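Local coordinates for endoglucanase, glycoside hydrolase family 5 protein (Cytophaga hutchinsonii, PDB 5IHS), which probably hydrolyses internal beta-1,4-glucosidic bonds of cellulose, as an endoglucanase of glycoside hydrolase family 5, at residues Arg53-Phe58 with Asp77-Thr82. Residues are numbered along the deposited sequence; the frame is centred on the assembly and turned at random.
Sequences RGMSLF and DDWKCT
Arg53 and Thr82 exchange two hydrogen bonds where the loop after helix 69-77 comes in beside the first strand of the TIM barrel, 53-57, and leads into the second, 83-89. Thr82 N donates to Arg53 O at 3.0 Å, and Arg53 N donates almost straight (168°) to Thr82 OG1 at 3.1 Å. The hydroxyl reaches that N-H because chi1 of 57° sets OG1 between the threonine's own N and carbonyl carbon. The guanidinium of Arg53 turns to other partners, a salt bridge with Asp273 and a hydrogen bond to Asn324, whose ND2 in turn holds Lys80 O.

Sulfur and aromatic contacts make up the rest. Bent at chi2 and chi3, the Met55 chain brings SD to 3.6 Å from Trp79 CZ3, an oblique Met-aromatic contact in which CE also touches CZ3. Cys81 SG fits against the strand, 3.7 Å from both Gly54 CA and Met55 CG. Leu75 of helix 69-77 and Val316 of helix 311-329 also pack on Met55. Cutting Met55 back to an alanine would probably open a gap beside Trp79 CE3 and CZ3 and leave Cys81 SG with less apolar cover.

The seam closes one beta-alpha-beta unit of the barrel, strand 53-57, helix 69-77 and strand 83-89: polar pairing fixes the incoming loop at the start of the strand, while sulfur and indole pack in the layer between strand and helices, so the buried seam combines directional bonds with apolar contact.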
ATOM      1  N   ARG A  53       7.107  -1.672  -6.260  1.00  6.03           N
ATOM      2  CA  ARG A  53       6.548  -0.381  -6.645  1.00  6.01           C
ATOM      3  C   ARG A  53       5.279  -0.637  -7.432  1.00  5.64           C
ATOM      4  O   ARG A  53       5.239  -1.539  -8.278  1.00  6.77           O
ATOM      5  CB  ARG A  53       7.484   0.437  -7.538  1.00  6.96           C
ATOM      6  CG  ARG A  53       8.898   0.640  -7.048  1.00  7.97           C
ATOM      7  CD  ARG A  53       9.701   1.312  -8.168  1.00  8.90           C
ATOM      8  NE  ARG A  53      11.067   1.584  -7.758  1.00  9.41           N
ATOM      9  CZ  ARG A  53      12.047   0.698  -7.799  1.00  9.62           C
ATOM     10  NH1 ARG A  53      11.845  -0.517  -8.300  1.00 10.17           N
ATOM     11  NH2 ARG A  53      13.251   1.049  -7.370  1.00 11.04           N
ATOM     12  N   GLY A  54       4.247   0.143  -7.149  1.00  5.90           N
ATOM     13  CA  GLY A  54       3.003  -0.042  -7.855  1.00  6.35           C
ATOM     14  C   GLY A  54       2.001   1.048  -7.600  1.00  6.00           C
ATOM     15  O   GLY A  54       2.355   2.211  -7.349  1.00  6.36           O
ATOM     16  N   MET A  55       0.731   0.660  -7.694  1.00  6.35           N
ATOM     17  CA  MET A  55      -0.386   1.581  -7.629  1.00  6.14           C
ATOM     18  C   MET A  55      -1.377   1.155  -6.563  1.00  6.24           C
ATOM     19  O   MET A  55      -1.640  -0.041  -6.371  1.00  6.95           O
ATOM     20  CB  MET A  55      -1.144   1.640  -8.955  1.00  6.83           C
ATOM     21  CG  MET A  55      -0.356   2.264 -10.093  1.00  7.51           C
ATOM     22  SD  MET A  55       0.195   3.946  -9.773  1.00  7.74           S
ATOM     23  CE  MET A  55      -1.362   4.857  -9.747  1.00  8.70           C
ATOM     24  N   SER A  56      -1.955   2.152  -5.908  1.00  6.31           N
ATOM     25  CA  SER A  56      -3.129   1.957  -5.076  1.00  6.33           C
ATOM     26  C   SER A  56      -4.391   2.248  -5.870  1.00  5.73           C
ATOM     27  O   SER A  56      -4.489   3.265  -6.567  1.00  7.11           O
ATOM     28  CB  SER A  56      -3.083   2.866  -3.845  1.00  6.60           C
ATOM     29  OG  SER A  56      -4.105   2.542  -2.907  1.00  6.76           O
ATOM     30  N   LEU A  57      -5.380   1.389  -5.695  1.00  6.01           N
ATOM     31  CA  LEU A  57      -6.746   1.738  -6.019  1.00  6.47           C
ATOM     32  C   LEU A  57      -7.248   2.754  -4.994  1.00  6.68           C
ATOM     33  O   LEU A  57      -6.685   2.926  -3.907  1.00  7.49           O
ATOM     34  CB  LEU A  57      -7.604   0.474  -6.066  1.00  7.35           C
ATOM     35  CG  LEU A  57      -7.106  -0.584  -7.066  1.00  9.09           C
ATOM     36  CD1 LEU A  57      -7.856  -1.888  -6.929  1.00  9.38           C
ATOM     37  CD2 LEU A  57      -7.150  -0.098  -8.498  1.00 13.33           C
ATOM     38  N   PHE A  58      -8.317   3.440  -5.354  1.00  7.78           N
ATOM     39  CA  PHE A  58      -8.966   4.431  -4.503  1.00  7.44           C
ATOM     40  C   PHE A  58     -10.015   3.724  -3.647  1.00  7.47           C
ATOM     41  O   PHE A  58     -10.365   2.572  -3.898  1.00  8.71           O
ATOM     42  CB  PHE A  58      -9.596   5.459  -5.450  1.00  7.48           C
ATOM     43  CG  PHE A  58     -10.200   6.714  -4.823  1.00  8.25           C
ATOM     44  CD1 PHE A  58      -9.449   7.876  -4.691  1.00  9.44           C
ATOM     45  CD2 PHE A  58     -11.561   6.788  -4.541  1.00  8.98           C
ATOM     46  CE1 PHE A  58     -10.024   9.045  -4.210  1.00 10.73           C
ATOM     47  CE2 PHE A  58     -12.136   7.964  -4.074  1.00 10.05           C
ATOM     48  CZ  PHE A  58     -11.371   9.085  -3.912  1.00 10.59           C
ATOM     49  N   ASP A  77       0.985  -5.373 -16.988  1.00  7.85           N
ATOM     50  CA  ASP A  77       1.553  -5.463 -18.329  1.00  9.03           C
ATOM     51  C   ASP A  77       1.987  -4.108 -18.871  1.00  8.74           C
ATOM     52  O   ASP A  77       3.011  -4.016 -19.552  1.00  9.74           O
ATOM     53  CB  ASP A  77       0.542  -6.041 -19.313  1.00 10.57           C
ATOM     54  CG  ASP A  77       0.231  -7.504 -19.076  1.00 13.32           C
ATOM     55  OD1 ASP A  77       0.963  -8.188 -18.325  1.00 14.40           O
ATOM     56  OD2 ASP A  77      -0.760  -7.975 -19.678  1.00 15.37           O
ATOM     57  N   ASP A  78       1.209  -3.059 -18.620  1.00  7.88           N
ATOM     58  CA  ASP A  78       1.496  -1.739 -19.171  1.00  7.71           C
ATOM     59  C   ASP A  78       2.169  -0.810 -18.170  1.00  7.74           C
ATOM     60  O   ASP A  78       3.073  -0.059 -18.542  1.00  9.67           O
ATOM     61  CB  ASP A  78       0.214  -1.084 -19.699  1.00  8.47           C
ATOM     62  CG  ASP A  78       0.485   0.249 -20.360  1.00  8.83           C
ATOM     63  OD1 ASP A  78       1.063   0.249 -21.465  1.00 10.44           O
ATOM     64  OD2 ASP A  78       0.158   1.292 -19.754  1.00  9.93           O
ATOM     65  N   TRP A  79       1.733  -0.816 -16.916  1.00  7.16           N
ATOM     66  CA  TRP A  79       2.352   0.036 -15.912  1.00  7.77           C
ATOM     67  C   TRP A  79       3.548  -0.625 -15.227  1.00  7.94           C
ATOM     68  O   TRP A  79       4.276   0.056 -14.504  1.00  9.84           O
ATOM     69  CB  TRP A  79       1.324   0.480 -14.855  1.00  8.14           C
ATOM     70  CG  TRP A  79       0.311   1.474 -15.363  1.00  7.63           C
ATOM     71  CD1 TRP A  79      -0.456   1.370 -16.489  1.00  8.44           C
ATOM     72  CD2 TRP A  79      -0.040   2.720 -14.757  1.00  7.72           C
ATOM     73  NE1 TRP A  79      -1.257   2.474 -16.626  1.00  8.52           N
ATOM     74  CE2 TRP A  79      -1.013   3.325 -15.579  1.00  8.07           C
ATOM     75  CE3 TRP A  79       0.394   3.393 -13.614  1.00  8.42           C
ATOM     76  CZ2 TRP A  79      -1.556   4.574 -15.293  1.00  9.57           C
ATOM     77  CZ3 TRP A  79      -0.153   4.634 -13.340  1.00  9.85           C
ATOM     78  CH2 TRP A  79      -1.107   5.206 -14.180  1.00 10.11           C
ATOM     79  N   LYS A  80       3.749  -1.929 -15.404  1.00  7.07           N
ATOM     80  CA  LYS A  80       4.865  -2.648 -14.781  1.00  7.39           C
ATOM     81  C   LYS A  80       4.792  -2.596 -13.254  1.00  6.98           C
ATOM     82  O   LYS A  80       5.816  -2.590 -12.573  1.00  8.01           O
ATOM     83  CB  LYS A  80       6.226  -2.173 -15.301  1.00  8.01           C
ATOM     84  CG  LYS A  80       6.312  -2.076 -16.824  1.00  8.75           C
ATOM     85  CD  LYS A  80       5.961  -3.367 -17.555  1.00 10.07           C
ATOM     86  CE  LYS A  80       6.123  -3.184 -19.061  1.00 11.29           C
ATOM     87  NZ  LYS A  80       5.706  -4.372 -19.839  1.00 11.84           N
ATOM     88  N   CYS A  81       3.581  -2.618 -12.705  1.00  6.68           N
ATOM     89  CA  CYS A  81       3.434  -2.753 -11.260  1.00  6.58           C
ATOM     90  C   CYS A  81       3.892  -4.128 -10.787  1.00  6.60           C
ATOM     91  O   CYS A  81       3.518  -5.157 -11.364  1.00  7.60           O
ATOM     92  CB  CYS A  81       1.970  -2.591 -10.854  1.00  6.98           C
ATOM     93  SG  CYS A  81       1.291  -0.959 -11.013  1.00  8.07           S
ATOM     94  N   THR A  82       4.644  -4.147  -9.685  1.00  6.54           N
ATOM     95  CA  THR A  82       4.952  -5.386  -8.984  1.00  6.70           C
ATOM     96  C   THR A  82       4.088  -5.585  -7.743  1.00  6.62           C
ATOM     97  O   THR A  82       4.157  -6.656  -7.121  1.00  6.99           O
ATOM     98  CB  THR A  82       6.437  -5.463  -8.640  1.00  6.84           C
ATOM     99  OG1 THR A  82       6.785  -4.318  -7.859  1.00  6.93           O
ATOM    100  CG2 THR A  82       7.293  -5.527  -9.902  1.00  7.61           C
TER